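Local structure of aminopeptidase YwaD (Bacillus subtilis, 6HC6) at residues A[339-344]-A[375-380]; A[128-133]-A[141-146]; A[60-65]-A[70-75]; A[45-50]-A[273-278]. The protein hydrolyses peptides from the amino end as a secreted two-zinc aminopeptidase of the M28 family, releasing a range of N-terminal amino acids. All coordinates share one frame; numbering follows the deposited sequence.

Overall arrangement
The four contacts sample the two parts of a chain that combines an M28 peptidase domain with a PA domain. Contact 4 ties the start of helix 45-59 to the end of helix 260-277, and the long span between its halves holds contact 3 and then contact 2; contact 1 comes last. Contact 3 joins the loop after helix 45-59 to helix 67-82, its centre about 20 Å from that of contact 4. Contact 1, about 28 Å between centres from contact 3 and on the opposite side of the chain's centre, lies near strands 334-339 and 382-389 of the eight-stranded mixed sheet. Contact 2 lies in the PA domain. Contact 3 alone approaches the zinc site.

Contact 1. Residues A[339-344]-A[375-380]; sequences TLDGQS and PFHEAG
Leu340 and His377 each carry CG trans to the backbone nitrogen (chi1 -176° in both), which sends the two side chains at each other from the loop 339-344 and the helix 373-378. Leu340 lays its CB over the middle of the imidazole, 3.7 Å from the ring centroid of His377 and 6° off the ring normal, a CH-pi contact straight over the face. Its CD2 branch reaches the carbon side of the ring, 3.4 Å from His377 CD2. Asp341 comes to a different part of the ring: its OD2 lies at the edge, in the ring plane, 3.5 Å from His377 CE1, with the carboxylate turned 87° against the imidazole.

The loop partner is a type I beta turn from Thr339 to Gly342, at the end of strand 334-339, while the helical partner closes with a Schellman motif at Gly380, before strand 382-389 of the M28 domain. Asp341 is held in its place by an Asx turn, for the backbone N of Gln343 donates to Asp341 OD1 from above the carboxylate plane at 3.0 Å. A water molecule completes the link: it accepts from Leu340 N at 2.9 Å and is hydrogen-bonded to His377 ND1 at 2.8 Å, bridging the turn backbone to the ring. Further back on the helix, Pro375 packs on Ser301, Ser302 and Val305 of helix 299-306.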
loop_
_atom_site.group_PDB
_atom_site.type_symbol
_atom_site.label_atom_id
_atom_site.label_comp_id
_atom_site.label_asym_id
_atom_site.label_seq_id
_atom_site.Cartn_x
_atom_site.Cartn_y
_atom_site.Cartn_z
ATOM N N THR A 339 -1.441 7.732 -13.590
ATOM C CA THR A 339 -2.705 8.399 -13.314
ATOM C C THR A 339 -3.841 7.394 -13.440
ATOM O O THR A 339 -3.735 6.403 -14.170
ATOM C CB THR A 339 -2.936 9.598 -14.246
ATOM O OG1 THR A 339 -3.089 9.144 -15.594
ATOM C CG2 THR A 339 -1.757 10.544 -14.174
ATOM N N LEU A 340 -4.920 7.627 -12.683
ATOM C CA LEU A 340 -5.968 6.612 -12.591
ATOM C C LEU A 340 -6.636 6.362 -13.942
ATOM O O LEU A 340 -7.119 5.253 -14.201
ATOM C CB LEU A 340 -6.996 7.020 -11.536
ATOM C CG LEU A 340 -8.131 6.047 -11.225
ATOM C CD1 LEU A 340 -7.580 4.765 -10.587
ATOM C CD2 LEU A 340 -9.193 6.708 -10.338
ATOM N N ASP A 341 -6.649 7.360 -14.821
ATOM C CA ASP A 341 -7.212 7.216 -16.157
ATOM C C ASP A 341 -6.154 7.117 -17.246
ATOM O O ASP A 341 -6.506 6.987 -18.426
ATOM C CB ASP A 341 -8.153 8.387 -16.460
ATOM C CG ASP A 341 -7.532 9.740 -16.143
ATOM O OD1 ASP A 341 -6.292 9.819 -16.002
ATOM O OD2 ASP A 341 -8.293 10.725 -16.030
ATOM N N GLY A 342 -4.875 7.173 -16.893
ATOM C CA GLY A 342 -3.823 7.145 -17.887
ATOM C C GLY A 342 -3.662 8.427 -18.667
ATOM O O GLY A 342 -2.844 8.472 -19.590
ATOM N N GLN A 343 -4.422 9.462 -18.334
ATOM C CA GLN A 343 -4.386 10.718 -19.057
ATOM C C GLN A 343 -3.440 11.699 -18.382
ATOM O O GLN A 343 -3.152 11.602 -17.186
ATOM C CB GLN A 343 -5.783 11.334 -19.139
ATOM C CG GLN A 343 -6.838 10.397 -19.681
ATOM C CD GLN A 343 -6.350 9.621 -20.891
ATOM O OE1 GLN A 343 -5.909 10.207 -21.883
ATOM N NE2 GLN A 343 -6.420 8.292 -20.813
ATOM N N SER A 344 -2.983 12.669 -19.166
ATOM C CA SER A 344 -2.161 13.735 -18.622
ATOM C C SER A 344 -2.959 14.526 -17.587
ATOM O O SER A 344 -4.192 14.549 -17.606
ATOM C CB SER A 344 -1.682 14.646 -19.753
ATOM O OG SER A 344 -0.974 15.762 -19.264
ATOM N N PRO A 375 -7.630 8.394 -3.964
ATOM C CA PRO A 375 -8.676 9.235 -3.351
ATOM C C PRO A 375 -8.619 10.687 -3.797
ATOM O O PRO A 375 -9.669 11.342 -3.896
ATOM C CB PRO A 375 -8.398 9.089 -1.846
ATOM C CG PRO A 375 -7.782 7.753 -1.728
ATOM C CD PRO A 375 -6.916 7.608 -2.948
ATOM N N PHE A 376 -7.424 11.217 -4.058
ATOM C CA PHE A 376 -7.330 12.575 -4.589
ATOM C C PHE A 376 -7.978 12.655 -5.960
ATOM O O PHE A 376 -8.768 13.565 -6.234
ATOM C CB PHE A 376 -5.867 13.013 -4.653
ATOM C CG PHE A 376 -5.280 13.320 -3.310
ATOM C CD1 PHE A 376 -5.426 14.586 -2.748
ATOM C CD2 PHE A 376 -4.623 12.335 -2.590
ATOM C CE1 PHE A 376 -4.897 14.873 -1.506
ATOM C CE2 PHE A 376 -4.095 12.610 -1.335
ATOM C CZ PHE A 376 -4.226 13.893 -0.793
ATOM N N HIS A 377 -7.668 11.688 -6.830
ATOM C CA HIS A 377 -8.258 11.668 -8.166
ATOM C C HIS A 377 -9.777 11.559 -8.094
ATOM O O HIS A 377 -10.492 12.231 -8.848
ATOM C CB HIS A 377 -7.676 10.503 -8.972
ATOM C CG HIS A 377 -8.159 10.451 -10.388
ATOM N ND1 HIS A 377 -7.378 10.848 -11.451
ATOM C CD2 HIS A 377 -9.346 10.067 -10.914
ATOM C CE1 HIS A 377 -8.063 10.710 -12.574
ATOM N NE2 HIS A 377 -9.258 10.233 -12.276
ATOM N N GLU A 378 -10.286 10.720 -7.181
ATOM C CA GLU A 378 -11.730 10.556 -7.043
ATOM C C GLU A 378 -12.406 11.852 -6.614
ATOM O O GLU A 378 -13.564 12.094 -6.978
ATOM C CB GLU A 378 -12.040 9.447 -6.046
ATOM C CG GLU A 378 -11.686 8.057 -6.541
ATOM C CD GLU A 378 -11.903 7.003 -5.474
ATOM O OE1 GLU A 378 -11.358 7.161 -4.360
ATOM O OE2 GLU A 378 -12.631 6.024 -5.748
ATOM N N ALA A 379 -11.703 12.693 -5.856
ATOM C CA ALA A 379 -12.217 13.985 -5.420
ATOM C C ALA A 379 -12.013 15.083 -6.456
ATOM O O ALA A 379 -12.378 16.237 -6.196
ATOM C CB ALA A 379 -11.562 14.398 -4.100
ATOM N N GLY A 380 -11.449 14.752 -7.613
ATOM C CA GLY A 380 -11.271 15.697 -8.694
ATOM C C GLY A 380 -9.960 16.448 -8.685
ATOM O O GLY A 380 -9.821 17.429 -9.425
HETATM O O HOH W 1 -4.735 10.026 -11.048
#

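Contact 2. Residues A[128-133]-A[141-146]; sequences PLYNAG and TADAKG
Tyr130, on strand 125-131 of the PA domain, packs against the connection that leads to the neighbouring parallel strand 148-152, and residues 141-146 of that connection close round its ring. Apolar contact comes from Ala144, whose CB stands over the middle of one ring face in a CH-pi interaction, 3.8 Å from the Tyr130 centroid. The ring reaches this methyl group because CG of Tyr130 lies trans to the backbone nitrogen (chi1 173°).

Polar contact gathers at the phenol oxygen. The backbone N of Thr141 donates to Tyr130 OH at 2.9 Å in an almost straight bond (171°), and Thr141 OG1 adds a weak one at 3.5 Å; outside the two segments, Tyr130 OH is also hydrogen-bonded to the carbonyl oxygen of Asp139. Two clear bonds, to Thr141 N and Asp139 O, and one weak one thus hold the hydroxyl of this buried side chain. The same Thr141 OG1 accepts from Asp143 N, forming an ST turn at the entry to the short 3-10 segment 142-144.

An edge contact completes the surround: the carboxylate of Asp143, its plane turned 48° against the ring, brings OD2 into the ring plane 3.5 Å from Tyr130 CD1.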
loop_
_atom_site.group_PDB
_atom_site.type_symbol
_atom_site.label_atom_id
_atom_site.label_comp_id
_atom_site.label_asym_id
_atom_site.label_seq_id
_atom_site.Cartn_x
_atom_site.Cartn_y
_atom_site.Cartn_z
ATOM N N PRO A 128 -14.500 -31.080 8.032
ATOM C CA PRO A 128 -13.902 -31.756 6.879
ATOM C C PRO A 128 -13.474 -30.745 5.828
ATOM O O PRO A 128 -13.992 -29.631 5.756
ATOM C CB PRO A 128 -15.033 -32.653 6.359
ATOM C CG PRO A 128 -15.986 -32.795 7.515
ATOM C CD PRO A 128 -15.903 -31.485 8.243
ATOM N N LEU A 129 -12.508 -31.148 5.005
ATOM C CA LEU A 129 -12.068 -30.331 3.881
ATOM C C LEU A 129 -12.852 -30.689 2.621
ATOM O O LEU A 129 -13.142 -31.863 2.367
ATOM C CB LEU A 129 -10.574 -30.536 3.641
ATOM C CG LEU A 129 -9.646 -29.930 4.692
ATOM C CD1 LEU A 129 -8.301 -30.629 4.659
ATOM C CD2 LEU A 129 -9.482 -28.436 4.452
ATOM N N TYR A 130 -13.195 -29.674 1.832
ATOM C CA TYR A 130 -13.873 -29.875 0.555
ATOM C C TYR A 130 -13.030 -29.246 -0.545
ATOM O O TYR A 130 -12.798 -28.037 -0.526
ATOM C CB TYR A 130 -15.283 -29.271 0.569
ATOM C CG TYR A 130 -15.966 -29.317 -0.789
ATOM C CD1 TYR A 130 -16.692 -30.435 -1.187
ATOM C CD2 TYR A 130 -15.867 -28.249 -1.677
ATOM C CE1 TYR A 130 -17.304 -30.483 -2.427
ATOM C CE2 TYR A 130 -16.473 -28.295 -2.921
ATOM C CZ TYR A 130 -17.189 -29.413 -3.286
ATOM O OH TYR A 130 -17.795 -29.460 -4.518
ATOM N N ASN A 131 -12.591 -30.054 -1.510
ATOM C CA ASN A 131 -11.757 -29.536 -2.591
ATOM C C ASN A 131 -12.625 -28.876 -3.655
ATOM O O ASN A 131 -13.393 -29.554 -4.352
ATOM C CB ASN A 131 -10.920 -30.654 -3.202
ATOM C CG ASN A 131 -9.847 -31.143 -2.262
ATOM O OD1 ASN A 131 -9.355 -30.389 -1.433
ATOM N ND2 ASN A 131 -9.482 -32.414 -2.379
ATOM N N ALA A 132 -12.472 -27.561 -3.807
ATOM C CA ALA A 132 -13.333 -26.774 -4.679
ATOM C C ALA A 132 -12.617 -26.250 -5.914
ATOM O O ALA A 132 -13.163 -25.383 -6.604
ATOM C CB ALA A 132 -13.941 -25.614 -3.898
ATOM N N GLY A 133 -11.422 -26.751 -6.215
ATOM C CA GLY A 133 -10.740 -26.310 -7.422
ATOM C C GLY A 133 -10.487 -24.819 -7.357
ATOM O O GLY A 133 -9.956 -24.305 -6.370
ATOM N N THR A 141 -20.518 -28.611 -4.891
ATOM C CA THR A 141 -21.645 -29.532 -4.846
ATOM C C THR A 141 -22.344 -29.436 -3.492
ATOM O O THR A 141 -21.915 -28.713 -2.588
ATOM C CB THR A 141 -21.183 -30.968 -5.093
ATOM O OG1 THR A 141 -20.559 -31.465 -3.905
ATOM C CG2 THR A 141 -20.190 -31.033 -6.247
ATOM N N ALA A 142 -23.431 -30.199 -3.339
ATOM C CA ALA A 142 -24.101 -30.278 -2.045
ATOM C C ALA A 142 -23.143 -30.724 -0.948
ATOM O O ALA A 142 -23.335 -30.384 0.224
ATOM C CB ALA A 142 -25.299 -31.229 -2.128
ATOM N N ASP A 143 -22.096 -31.467 -1.312
ATOM C CA ASP A 143 -21.105 -31.944 -0.352
ATOM C C ASP A 143 -20.305 -30.818 0.294
ATOM O O ASP A 143 -19.580 -31.071 1.267
ATOM C CB ASP A 143 -20.161 -32.928 -1.049
ATOM C CG ASP A 143 -19.267 -33.669 -0.077
ATOM O OD1 ASP A 143 -19.788 -34.506 0.692
ATOM O OD2 ASP A 143 -18.043 -33.419 -0.088
ATOM N N ALA A 144 -20.422 -29.584 -0.206
ATOM C CA ALA A 144 -19.625 -28.486 0.327
ATOM C C ALA A 144 -20.184 -27.917 1.624
ATOM O O ALA A 144 -19.430 -27.316 2.394
ATOM C CB ALA A 144 -19.505 -27.372 -0.714
ATOM N N LYS A 145 -21.479 -28.093 1.886
ATOM C CA LYS A 145 -22.091 -27.510 3.074
ATOM C C LYS A 145 -21.474 -28.099 4.339
ATOM O O LYS A 145 -21.300 -29.317 4.453
ATOM C CB LYS A 145 -23.600 -27.747 3.053
ATOM C CG LYS A 145 -24.356 -27.077 4.183
ATOM C CD LYS A 145 -25.829 -27.440 4.125
ATOM C CE LYS A 145 -26.646 -26.688 5.165
ATOM N NZ LYS A 145 -28.115 -26.893 4.965
ATOM N N GLY A 146 -21.131 -27.224 5.285
ATOM C CA GLY A 146 -20.533 -27.628 6.542
ATOM C C GLY A 146 -19.056 -27.968 6.495
ATOM O O GLY A 146 -18.516 -28.432 7.503
#

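Contact 3. Residues A[60-65]-A[70-75]; sequences GPRIAG and KKSALL
Arg62 and Ser72 face each other between the loop 60-65 and helix 67-82, and both side chains set out toward the opposite segment. What meets is the aliphatic middle of the arginine and the hydroxyl of the serine: Ser72 OG lies 3.0 Å from Arg62 CD and 3.4 Å from Arg62 CG. The oxygen also lies near the plane of the guanidinium, at its edge. In Ser72 the hydroxyl stands trans to the carbonyl carbon (chi1 -57°), where it is hydrogen-bonded to the backbone oxygen of Ala68, one turn earlier in the helix, while still touching the arginine chain.

Beyond CD the arginine turns away from the helix through a bend at chi3 (-55°), and its guanidinium is spent on backbone oxygens elsewhere. NE is hydrogen-bonded to Tyr251 O, NH1 to Pro258 O and NH2 to Gly259 O; within the loop, NH1 adds a weak bond to Gly60 O at 3.1 Å. A positive group in a buried place is thereby surrounded by carbonyls, and its rotation is fixed from several directions.

At the other end of the contact, the bent chain of Lys70 brings its CE to 3.8 Å from Gly65 O, and its ammonium group continues to Thr226 and Gln228 at strand 226-234.

The side chain of Arg62 lies about 7 Å from those of His250 and Asp262, both zinc ligands, and about 9 Å from a zinc ion. This places the buried arginine in the outer surroundings of the two-zinc site of an M28 aminopeptidase.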
loop_
_atom_site.group_PDB
_atom_site.type_symbol
_atom_site.label_atom_id
_atom_site.label_comp_id
_atom_site.label_asym_id
_atom_site.label_seq_id
_atom_site.Cartn_x
_atom_site.Cartn_y
_atom_site.Cartn_z
ATOM N N GLY A 60 11.103 -2.227 11.310
ATOM C CA GLY A 60 10.783 -3.467 10.632
ATOM C C GLY A 60 9.450 -3.381 9.915
ATOM O O GLY A 60 9.025 -2.298 9.518
ATOM N N PRO A 61 8.785 -4.521 9.701
ATOM C CA PRO A 61 7.438 -4.491 9.114
ATOM C C PRO A 61 6.533 -3.544 9.890
ATOM O O PRO A 61 6.557 -3.507 11.120
ATOM C CB PRO A 61 6.971 -5.946 9.227
ATOM C CG PRO A 61 8.233 -6.737 9.145
ATOM C CD PRO A 61 9.316 -5.885 9.796
ATOM N N ARG A 62 5.751 -2.756 9.164
ATOM C CA ARG A 62 4.908 -1.718 9.761
ATOM C C ARG A 62 3.460 -2.007 9.385
ATOM O O ARG A 62 2.852 -1.307 8.574
ATOM C CB ARG A 62 5.365 -0.338 9.303
ATOM C CG ARG A 62 6.833 -0.067 9.670
ATOM C CD ARG A 62 7.369 1.198 9.010
ATOM N NE ARG A 62 7.197 1.189 7.558
ATOM C CZ ARG A 62 7.954 0.474 6.732
ATOM N NH1 ARG A 62 8.923 -0.284 7.221
ATOM N NH2 ARG A 62 7.734 0.509 5.419
ATOM N N ILE A 63 2.919 -3.073 9.966
ATOM C CA ILE A 63 1.577 -3.512 9.622
ATOM C C ILE A 63 0.573 -2.506 10.159
ATOM O O ILE A 63 0.663 -2.072 11.319
ATOM C CB ILE A 63 1.315 -4.915 10.182
ATOM C CG1 ILE A 63 2.244 -5.941 9.534
ATOM C CG2 ILE A 63 -0.116 -5.307 9.986
ATOM C CD1 ILE A 63 2.336 -7.216 10.359
ATOM N N ALA A 64 -0.385 -2.126 9.314
ATOM C CA ALA A 64 -1.407 -1.158 9.721
ATOM C C ALA A 64 -2.044 -1.538 11.052
ATOM O O ALA A 64 -2.469 -2.681 11.255
ATOM C CB ALA A 64 -2.488 -1.055 8.644
ATOM N N GLY A 65 -2.130 -0.560 11.951
ATOM C CA GLY A 65 -2.736 -0.765 13.255
ATOM C C GLY A 65 -1.800 -1.283 14.327
ATOM O O GLY A 65 -2.184 -1.313 15.502
ATOM N N LYS A 70 2.622 2.581 14.712
ATOM C CA LYS A 70 2.515 3.733 15.602
ATOM C C LYS A 70 3.894 4.301 15.926
ATOM O O LYS A 70 4.078 5.524 15.940
ATOM C CB LYS A 70 1.738 3.345 16.863
ATOM C CG LYS A 70 0.218 3.486 16.623
ATOM C CD LYS A 70 -0.633 2.428 17.284
ATOM C CE LYS A 70 -2.008 2.308 16.600
ATOM N NZ LYS A 70 -2.781 3.593 16.559
ATOM N N LYS A 71 4.879 3.429 16.168
ATOM C CA LYS A 71 6.253 3.883 16.374
ATOM C C LYS A 71 6.751 4.661 15.164
ATOM O O LYS A 71 7.409 5.701 15.305
ATOM C CB LYS A 71 7.158 2.678 16.645
ATOM C CG LYS A 71 8.493 2.994 17.280
ATOM C CD LYS A 71 8.937 1.845 18.173
ATOM C CE LYS A 71 10.308 2.100 18.783
ATOM N NZ LYS A 71 11.399 1.817 17.805
ATOM N N SER A 72 6.432 4.172 13.961
ATOM C CA SER A 72 6.842 4.858 12.742
ATOM C C SER A 72 6.196 6.229 12.633
ATOM O O SER A 72 6.836 7.189 12.184
ATOM C CB SER A 72 6.478 4.016 11.516
ATOM O OG SER A 72 7.058 2.742 11.606
ATOM N N ALA A 73 4.928 6.341 13.040
ATOM C CA ALA A 73 4.258 7.638 13.004
ATOM C C ALA A 73 4.954 8.638 13.915
ATOM O O ALA A 73 5.126 9.806 13.548
ATOM C CB ALA A 73 2.787 7.486 13.395
ATOM N N LEU A 74 5.356 8.196 15.108
ATOM C CA LEU A 74 6.114 9.062 16.007
ATOM C C LEU A 74 7.415 9.516 15.359
ATOM O O LEU A 74 7.821 10.674 15.500
ATOM C CB LEU A 74 6.410 8.329 17.314
ATOM C CG LEU A 74 5.234 7.892 18.190
ATOM C CD1 LEU A 74 5.742 7.286 19.510
ATOM C CD2 LEU A 74 4.322 9.074 18.468
ATOM N N LEU A 75 8.102 8.605 14.670
ATOM C CA LEU A 75 9.362 8.967 14.034
ATOM C C LEU A 75 9.144 9.978 12.918
ATOM O O LEU A 75 9.904 10.949 12.790
ATOM C CB LEU A 75 10.046 7.714 13.499
ATOM C CG LEU A 75 11.161 7.926 12.479
ATOM C CD1 LEU A 75 12.397 8.498 13.161
ATOM C CD2 LEU A 75 11.478 6.600 11.815
#

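Contact 4. Residues A[45-50]-A[273-278]; sequences AKHAYS and MARVLK. With ACT (acetate ion), chain F; ACT (acetate ion), chain G.
Arg275 approaches His47 from the last turns of helix 260-277. CB leaves the helix towards helix 45-59, and CG, trans to the backbone nitrogen (chi1 -172°), carries the chain on to CD, which comes 4.0 Å from His47 ND1. An acetate ion (chain G) puts its O 3.8 Å from both Arg275 CG and Arg275 CD. A bend at chi3 (66°) then swings the guanidinium round, and NE lies 3.3 Å from His47 ND1. From CZ outward the flat group presents a face to the imidazole: His47 CE1 stands 3.4 Å above the guanidinium plane, towards its rim, and the two planes are 90° apart, the ring meeting it edge-on.

Two helices at the surface of the M28 domain, far apart in sequence, meet through this pair, and Glu272 serves both sides. It forms a salt bridge with Arg275 NH2 through OE2 and a hydrogen bond with His47 ND1 through OE1.

The other tip, NH1, donates to O of the chain G acetate at 2.6 Å, the acceptor lying in the guanidinium plane. A second acetate (chain F), like the first probably from the crystallisation liquor, accepts at OXT from His47 NE2 at 3.0 Å, while Lys46 NZ donates to its other oxygen at 3.2 Å.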
loop_
_atom_site.group_PDB
_atom_site.type_symbol
_atom_site.label_atom_id
_atom_site.label_comp_id
_atom_site.label_asym_id
_atom_site.label_seq_id
_atom_site.Cartn_x
_atom_site.Cartn_y
_atom_site.Cartn_z
ATOM N N ALA A 45 20.068 11.466 -1.429
ATOM C CA ALA A 45 19.548 10.116 -1.227
ATOM C C ALA A 45 20.100 9.477 0.043
ATOM O O ALA A 45 19.449 8.598 0.618
ATOM C CB ALA A 45 19.867 9.240 -2.443
ATOM N N LYS A 46 21.283 9.895 0.510
ATOM C CA LYS A 46 21.801 9.298 1.741
ATOM C C LYS A 46 20.852 9.558 2.906
ATOM O O LYS A 46 20.661 8.691 3.766
ATOM C CB LYS A 46 23.212 9.815 2.055
ATOM C CG LYS A 46 23.291 11.276 2.468
ATOM C CD LYS A 46 24.730 11.722 2.712
ATOM C CE LYS A 46 24.770 13.187 3.126
ATOM N NZ LYS A 46 26.160 13.734 3.221
ATOM N N HIS A 47 20.226 10.739 2.933
ATOM C CA HIS A 47 19.233 11.027 3.961
ATOM C C HIS A 47 18.046 10.096 3.846
ATOM O O HIS A 47 17.522 9.610 4.857
ATOM C CB HIS A 47 18.743 12.464 3.845
ATOM C CG HIS A 47 19.796 13.484 4.112
ATOM N ND1 HIS A 47 19.632 14.813 3.789
ATOM C CD2 HIS A 47 21.018 13.377 4.678
ATOM C CE1 HIS A 47 20.714 15.484 4.142
ATOM N NE2 HIS A 47 21.572 14.636 4.681
ATOM N N ALA A 48 17.578 9.874 2.618
ATOM C CA ALA A 48 16.453 8.967 2.424
ATOM C C ALA A 48 16.828 7.547 2.832
ATOM O O ALA A 48 16.046 6.861 3.506
ATOM C CB ALA A 48 15.973 9.015 0.969
ATOM N N TYR A 49 18.022 7.091 2.439
ATOM C CA TYR A 49 18.492 5.774 2.860
ATOM C C TYR A 49 18.435 5.641 4.379
ATOM O O TYR A 49 17.930 4.644 4.916
ATOM C CB TYR A 49 19.921 5.537 2.346
ATOM C CG TYR A 49 20.409 4.124 2.590
ATOM C CD1 TYR A 49 21.082 3.792 3.761
ATOM C CD2 TYR A 49 20.164 3.113 1.663
ATOM C CE1 TYR A 49 21.517 2.501 3.995
ATOM C CE2 TYR A 49 20.603 1.813 1.888
ATOM C CZ TYR A 49 21.272 1.515 3.056
ATOM O OH TYR A 49 21.694 0.224 3.298
ATOM N N SER A 50 18.935 6.659 5.090
ATOM C CA SER A 50 18.909 6.615 6.545
ATOM C C SER A 50 17.484 6.460 7.062
ATOM O O SER A 50 17.236 5.692 7.997
ATOM C CB SER A 50 19.554 7.873 7.119
ATOM O OG SER A 50 19.583 7.801 8.531
ATOM N N MET A 273 12.407 15.526 0.421
ATOM C CA MET A 273 11.924 16.650 -0.374
ATOM C C MET A 273 11.437 17.775 0.527
ATOM O O MET A 273 11.683 18.956 0.248
ATOM C CB MET A 273 10.812 16.208 -1.323
ATOM C CG MET A 273 10.395 17.313 -2.294
ATOM S SD MET A 273 8.807 16.949 -3.071
ATOM C CE MET A 273 9.031 15.178 -3.437
ATOM N N ALA A 274 10.753 17.427 1.622
ATOM C CA ALA A 274 10.333 18.449 2.579
ATOM C C ALA A 274 11.531 19.199 3.149
ATOM O O ALA A 274 11.472 20.418 3.355
ATOM C CB ALA A 274 9.519 17.806 3.697
ATOM N N ARG A 275 12.628 18.490 3.422
ATOM C CA ARG A 275 13.839 19.169 3.874
ATOM C C ARG A 275 14.363 20.124 2.814
ATOM O O ARG A 275 14.763 21.255 3.127
ATOM C CB ARG A 275 14.924 18.154 4.248
ATOM C CG ARG A 275 16.132 18.827 4.912
ATOM C CD ARG A 275 17.353 17.926 4.981
ATOM N NE ARG A 275 17.900 17.614 3.656
ATOM C CZ ARG A 275 18.742 18.389 2.980
ATOM N NH1 ARG A 275 19.155 19.552 3.488
ATOM N NH2 ARG A 275 19.172 18.002 1.783
ATOM N N VAL A 276 14.377 19.692 1.552
ATOM C CA VAL A 276 14.878 20.558 0.489
ATOM C C VAL A 276 13.981 21.778 0.314
ATOM O O VAL A 276 14.463 22.904 0.155
ATOM C CB VAL A 276 15.005 19.778 -0.831
ATOM C CG1 VAL A 276 15.387 20.747 -1.956
ATOM C CG2 VAL A 276 16.055 18.702 -0.689
ATOM N N LEU A 277 12.666 21.561 0.296
ATOM C CA LEU A 277 11.712 22.627 0.018
ATOM C C LEU A 277 11.483 23.542 1.210
ATOM O O LEU A 277 10.850 24.593 1.048
ATOM C CB LEU A 277 10.386 22.020 -0.434
ATOM C CG LEU A 277 10.523 21.223 -1.727
ATOM C CD1 LEU A 277 9.200 20.602 -2.094
ATOM C CD2 LEU A 277 11.007 22.154 -2.820
ATOM N N LYS A 278 11.987 23.168 2.387
ATOM C CA LYS A 278 11.830 23.989 3.581
ATOM C C LYS A 278 12.262 25.429 3.326
ATOM O O LYS A 278 11.562 26.373 3.708
ATOM C CB LYS A 278 12.637 23.372 4.725
ATOM C CG LYS A 278 12.742 24.209 5.979
ATOM C CD LYS A 278 13.822 23.649 6.910
ATOM C CE LYS A 278 15.153 23.466 6.189
ATOM N NZ LYS A 278 16.312 23.433 7.127
HETATM C C ACT F . 24.833 16.720 5.219
HETATM O O ACT F . 25.355 16.737 4.068
HETATM O OXT ACT F . 24.111 15.825 5.740
HETATM C CH3 ACT F . 25.137 17.978 6.111
HETATM C C ACT G . 19.841 21.001 6.486
HETATM O O ACT G . 19.075 21.220 5.512
HETATM O OXT ACT G . 21.099 21.133 6.548
HETATM C CH3 ACT G . 19.158 20.502 7.792
#